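Local atomic coordinates of alginate lyase (Bacteroides ovatus, PDB entry 3NNB), a protein that probably cleaves alginate by beta-elimination and carries a bound sodium ion in this crystal. Residues F135-A138 with K139-M142; V191-G194 with M195-F199. All coordinates share one frame; numbering follows the deposited sequence.

Interaction 1 is the turn at the end of helix 121-136. Interaction 2 lies within helix 189-208. Their centres are about 12 Å apart and their residues meet directly. W198 NE1 is 2.8 Å from M142 O, a probable hydrogen bond. The rings of F135 and W198 meet edge-to-face, with F135 CD1 3.5 Å from W198 CE2. L136 CD2 packs 3.6 Å from G194 C, over the backbone of helix 189-208. The bound sodium ion lies nearer interaction 2: about 8 Å from the side chain of K192 and about 13 Å from that of L136. E182, S184 and F187 form the sodium site.

Interaction 1: F135-A138 with K139-M142; sequences FLDA and KTKM
T140 turns its hydroxyl toward D137 through a chi1 of 55°. In K141 the backbone puts CB close to the carbonyl oxygens of F135 and D137, and a similar first torsion, 68°, swings CG in beside D137 O. The motif is a type I beta-turn, D137-A138-K139-T140, just beyond helix 121-136. A138 and K139 sit at its corners with helix-like backbone angles. D137 is extended, which breaks with the helical path.

D137 O holds the turn together. It accepts T140 N at 3.1 Å, with the donor well above the carbonyl plane. K141 N also comes to D137 O, at 2.9 Å, but the angle at its hydrogen is 124° and the bond is weak. One carbonyl therefore receives two successive amides.

The side chains of D137 and T140 lie alongside each other and point the same way. Water donates to D137 OD2 and to T140 OG1, joining the two. T140 OG1 has a further hydrogen bond to V133 O, which ties the turn back to the last turns of the helix.

K141 CB lies 3.4 Å from F135 O. Beyond CG its chain is extended and carries the ammonium group toward L136 O without touching it. M142, a selenomethionine, continues the loop into the interior, where its side chain meets L101 and W134. The gap between the K141 ammonium and the L136 carbonyl is bridged by a water that donates to L136 O at 2.8 Å and accepts from K141 NZ at 2.8 Å.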
loop_
_atom_site.group_PDB
_atom_site.type_symbol
_atom_site.label_atom_id
_atom_site.label_comp_id
_atom_site.label_asym_id
_atom_site.label_seq_id
_atom_site.Cartn_x
_atom_site.Cartn_y
_atom_site.Cartn_z
ATOM N N PHE A 135 2.084 3.669 17.829
ATOM C CA PHE A 135 1.985 5.090 17.570
ATOM C C PHE A 135 1.913 6.053 18.763
ATOM O O PHE A 135 2.303 7.218 18.605
ATOM C CB PHE A 135 0.751 5.394 16.723
ATOM C CG PHE A 135 0.796 4.840 15.326
ATOM C CD1 PHE A 135 1.501 5.495 14.304
ATOM C CD2 PHE A 135 0.121 3.656 15.009
ATOM C CE1 PHE A 135 1.543 4.991 13.029
ATOM C CE2 PHE A 135 0.199 3.129 13.719
ATOM C CZ PHE A 135 0.883 3.824 12.722
ATOM N N LEU A 136 1.289 5.649 19.875
ATOM C CA LEU A 136 0.841 6.603 20.913
ATOM C C LEU A 136 1.544 6.470 22.248
ATOM O O LEU A 136 1.716 7.492 22.936
ATOM C CB LEU A 136 -0.675 6.529 21.127
ATOM C CG LEU A 136 -1.509 6.632 19.834
ATOM C CD1 LEU A 136 -3.023 6.459 20.159
ATOM C CD2 LEU A 136 -1.236 7.957 19.120
ATOM N N ASP A 137 1.940 5.260 22.632
ATOM C CA ASP A 137 2.521 5.031 23.957
ATOM C C ASP A 137 3.943 5.621 23.960
ATOM O O ASP A 137 4.767 5.319 23.076
ATOM C CB ASP A 137 2.627 3.538 24.261
ATOM C CG ASP A 137 1.280 2.842 24.527
ATOM O OD1 ASP A 137 0.270 3.537 24.753
ATOM O OD2 ASP A 137 1.284 1.562 24.482
ATOM N N ALA A 138 4.256 6.423 24.977
ATOM C CA ALA A 138 5.566 7.078 25.048
ATOM C C ALA A 138 6.714 6.099 25.039
ATOM O O ALA A 138 7.767 6.397 24.455
ATOM C CB ALA A 138 5.666 7.990 26.345
ATOM N N LYS A 139 6.551 4.953 25.693
ATOM C CA LYS A 139 7.641 4.006 25.847
ATOM C C LYS A 139 8.018 3.334 24.537
ATOM O O LYS A 139 9.132 2.835 24.406
ATOM C CB LYS A 139 7.310 2.941 26.911
ATOM C CG LYS A 139 7.378 3.492 28.352
ATOM C CD LYS A 139 7.206 2.354 29.370
ATOM C CE LYS A 139 6.704 2.843 30.733
ATOM N NZ LYS A 139 6.416 1.679 31.660
ATOM N N THR A 140 7.078 3.246 23.602
ATOM C CA THR A 140 7.275 2.362 22.447
ATOM C C THR A 140 6.983 3.022 21.073
ATOM O O THR A 140 7.234 2.417 20.027
ATOM C CB THR A 140 6.420 1.099 22.519
ATOM O OG1 THR A 140 5.031 1.441 22.677
ATOM C CG2 THR A 140 6.895 0.163 23.639
ATOM N N LYS A 141 6.516 4.261 21.054
ATOM C CA LYS A 141 5.975 4.791 19.812
ATOM C C LYS A 141 7.029 5.106 18.744
ATOM O O LYS A 141 8.183 5.431 19.027
ATOM C CB LYS A 141 5.169 6.044 20.045
ATOM C CG LYS A 141 5.990 7.223 20.500
ATOM C CD LYS A 141 5.110 8.425 20.707
ATOM C CE LYS A 141 5.877 9.586 21.276
ATOM N NZ LYS A 141 4.897 10.617 21.745
HETATM N N MSE A 142 6.576 4.993 17.508
HETATM C CA MSE A 142 7.371 5.381 16.347
HETATM C C MSE A 142 7.239 6.888 16.119
HETATM O O MSE A 142 6.144 7.404 16.050
HETATM C CB MSE A 142 6.927 4.624 15.105
HETATM C CG MSE A 142 7.636 5.042 13.843
HETATM SE SE MSE A 142 7.023 4.090 12.272
HETATM C CE MSE A 142 7.419 5.443 10.943
HETATM O O HOH W 1 1.610 9.914 21.813
HETATM O O HOH W 2 3.489 9.472 23.881
HETATM O O HOH W 3 3.650 0.360 24.782
#

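Interaction 2: V191-G194 with M195-F199; sequences VKKG and MKEWF
V191 and M195 are joined by one of the alpha-helical i to i+4 hydrogen bonds of helix 189-208. M195 N donates to V191 O at 2.9 Å, and K196 N to K192 O at 2.9 Å. In both the donor lies nearly in line with the C=O bond. E197 N and W198 N bind K193 O and G194 O with a tilt from the carbonyl plane.

Apolar contacts are loose between the segments. V191 CG1 is 4.4 Å from M195 CG. The selenomethionine chain of M195 bends at chi2 and chi3, and its end leads off to F135, M178 and Y236. Within 195-199, W198 CE3 sits 3.9 Å above the centre of one face of the F199 ring.

Among the charged residues, K192 and K196 run alongside each other. In one of two K196 conformers, K192 CG is 3.9 Å from K196 CD, and K192 NZ stays 6.8 Å from K196 NZ. K192 NZ is taken by a salt bridge to E182. K193 and E197 cross obliquely. In one of two E197 conformers, OE2 is 4.3 Å from K193 NZ, beyond a salt bridge, and any attraction between them is doubtful.

Main-chain hydrogen bonds, rather than paired charges, thus hold 191-194 and 195-199 together.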
loop_
_atom_site.group_PDB
_atom_site.type_symbol
_atom_site.label_atom_id
_atom_site.label_comp_id
_atom_site.label_asym_id
_atom_site.label_seq_id
_atom_site.Cartn_x
_atom_site.Cartn_y
_atom_site.Cartn_z
ATOM N N VAL A 191 -8.154 8.353 21.020
ATOM C CA VAL A 191 -7.361 7.524 20.082
ATOM C C VAL A 191 -7.359 8.164 18.684
ATOM O O VAL A 191 -6.307 8.305 18.051
ATOM C CB VAL A 191 -7.876 6.073 20.041
ATOM C CG1 VAL A 191 -7.170 5.251 18.917
ATOM C CG2 VAL A 191 -7.668 5.434 21.427
ATOM N N LYS A 192 -8.523 8.614 18.237
ATOM C CA LYS A 192 -8.644 9.223 16.946
ATOM C C LYS A 192 -7.785 10.478 16.877
ATOM O O LYS A 192 -7.087 10.706 15.913
ATOM C CB LYS A 192 -10.100 9.574 16.674
ATOM C CG LYS A 192 -10.307 10.106 15.253
ATOM C CD LYS A 192 -11.809 10.274 14.925
ATOM C CE LYS A 192 -11.943 10.886 13.525
ATOM N NZ LYS A 192 -13.335 11.027 13.004
ATOM N N LYS A 193 -7.861 11.315 17.914
ATOM C CA LYS A 193 -7.090 12.538 17.938
ATOM C C LYS A 193 -5.577 12.220 17.865
ATOM O O LYS A 193 -4.808 12.899 17.188
ATOM C CB LYS A 193 -7.405 13.305 19.209
ATOM C CG LYS A 193 -6.691 14.631 19.356
ATOM C CD LYS A 193 -7.148 15.367 20.645
ATOM C CE LYS A 193 -6.333 16.639 20.883
ATOM N NZ LYS A 193 -6.418 17.054 22.302
ATOM N N GLY A 194 -5.136 11.225 18.628
ATOM C CA GLY A 194 -3.733 10.840 18.636
ATOM C C GLY A 194 -3.254 10.359 17.275
ATOM O O GLY A 194 -2.152 10.724 16.829
HETATM N N MSE A 195 -4.080 9.554 16.618
HETATM C CA MSE A 195 -3.752 9.067 15.283
HETATM C C MSE A 195 -3.720 10.204 14.236
HETATM O O MSE A 195 -2.821 10.277 13.374
HETATM C CB MSE A 195 -4.718 7.956 14.876
HETATM C CG MSE A 195 -4.542 6.671 15.681
HETATM SE SE MSE A 195 -2.764 5.942 15.744
HETATM C CE MSE A 195 -2.385 5.934 13.836
ATOM N N LYS A 196 -4.713 11.083 14.275
ATOM C CA LYS A 196 -4.728 12.223 13.346
ATOM C C LYS A 196 -3.520 13.138 13.598
ATOM O O LYS A 196 -2.941 13.671 12.652
ATOM C CB LYS A 196 -6.027 13.000 13.464
ATOM C CG LYS A 196 -7.197 12.226 12.906
ATOM C CD LYS A 196 -8.546 12.926 13.138
ATOM C CE LYS A 196 -8.770 14.124 12.222
ATOM N NZ LYS A 196 -8.021 15.332 12.673
ATOM N N GLU A 197 -3.131 13.314 14.860
ATOM C CA GLU A 197 -1.955 14.139 15.199
ATOM C C GLU A 197 -0.663 13.504 14.672
ATOM O O GLU A 197 0.190 14.189 14.140
ATOM C CB GLU A 197 -1.864 14.404 16.707
ATOM C CG GLU A 197 -2.876 15.471 17.181
ATOM C CD GLU A 197 -2.839 15.761 18.676
ATOM O OE1 GLU A 197 -2.084 15.102 19.404
ATOM O OE2 GLU A 197 -3.579 16.665 19.112
ATOM N N TRP A 198 -0.541 12.178 14.794
ATOM C CA TRP A 198 0.629 11.477 14.230
ATOM C C TRP A 198 0.715 11.677 12.716
ATOM O O TRP A 198 1.768 12.068 12.191
ATOM C CB TRP A 198 0.588 9.987 14.578
ATOM C CG TRP A 198 1.882 9.276 14.315
ATOM C CD1 TRP A 198 2.855 9.000 15.244
ATOM C CD2 TRP A 198 2.327 8.688 13.090
ATOM N NE1 TRP A 198 3.877 8.332 14.669
ATOM C CE2 TRP A 198 3.588 8.112 13.350
ATOM C CE3 TRP A 198 1.785 8.572 11.816
ATOM C CZ2 TRP A 198 4.320 7.464 12.388
ATOM C CZ3 TRP A 198 2.515 7.925 10.858
ATOM C CH2 TRP A 198 3.774 7.373 11.153
ATOM N N PHE A 199 -0.401 11.458 12.004
ATOM C CA PHE A 199 -0.406 11.597 10.555
ATOM C C PHE A 199 -0.216 13.072 10.165
ATOM O O PHE A 199 0.321 13.350 9.122
ATOM C CB PHE A 199 -1.674 10.986 9.932
ATOM C CG PHE A 199 -1.538 9.511 9.678
ATOM C CD1 PHE A 199 -0.858 9.053 8.540
ATOM C CD2 PHE A 199 -1.983 8.562 10.628
ATOM C CE1 PHE A 199 -0.672 7.718 8.326
ATOM C CE2 PHE A 199 -1.778 7.222 10.396
ATOM C CZ PHE A 199 -1.118 6.797 9.240
#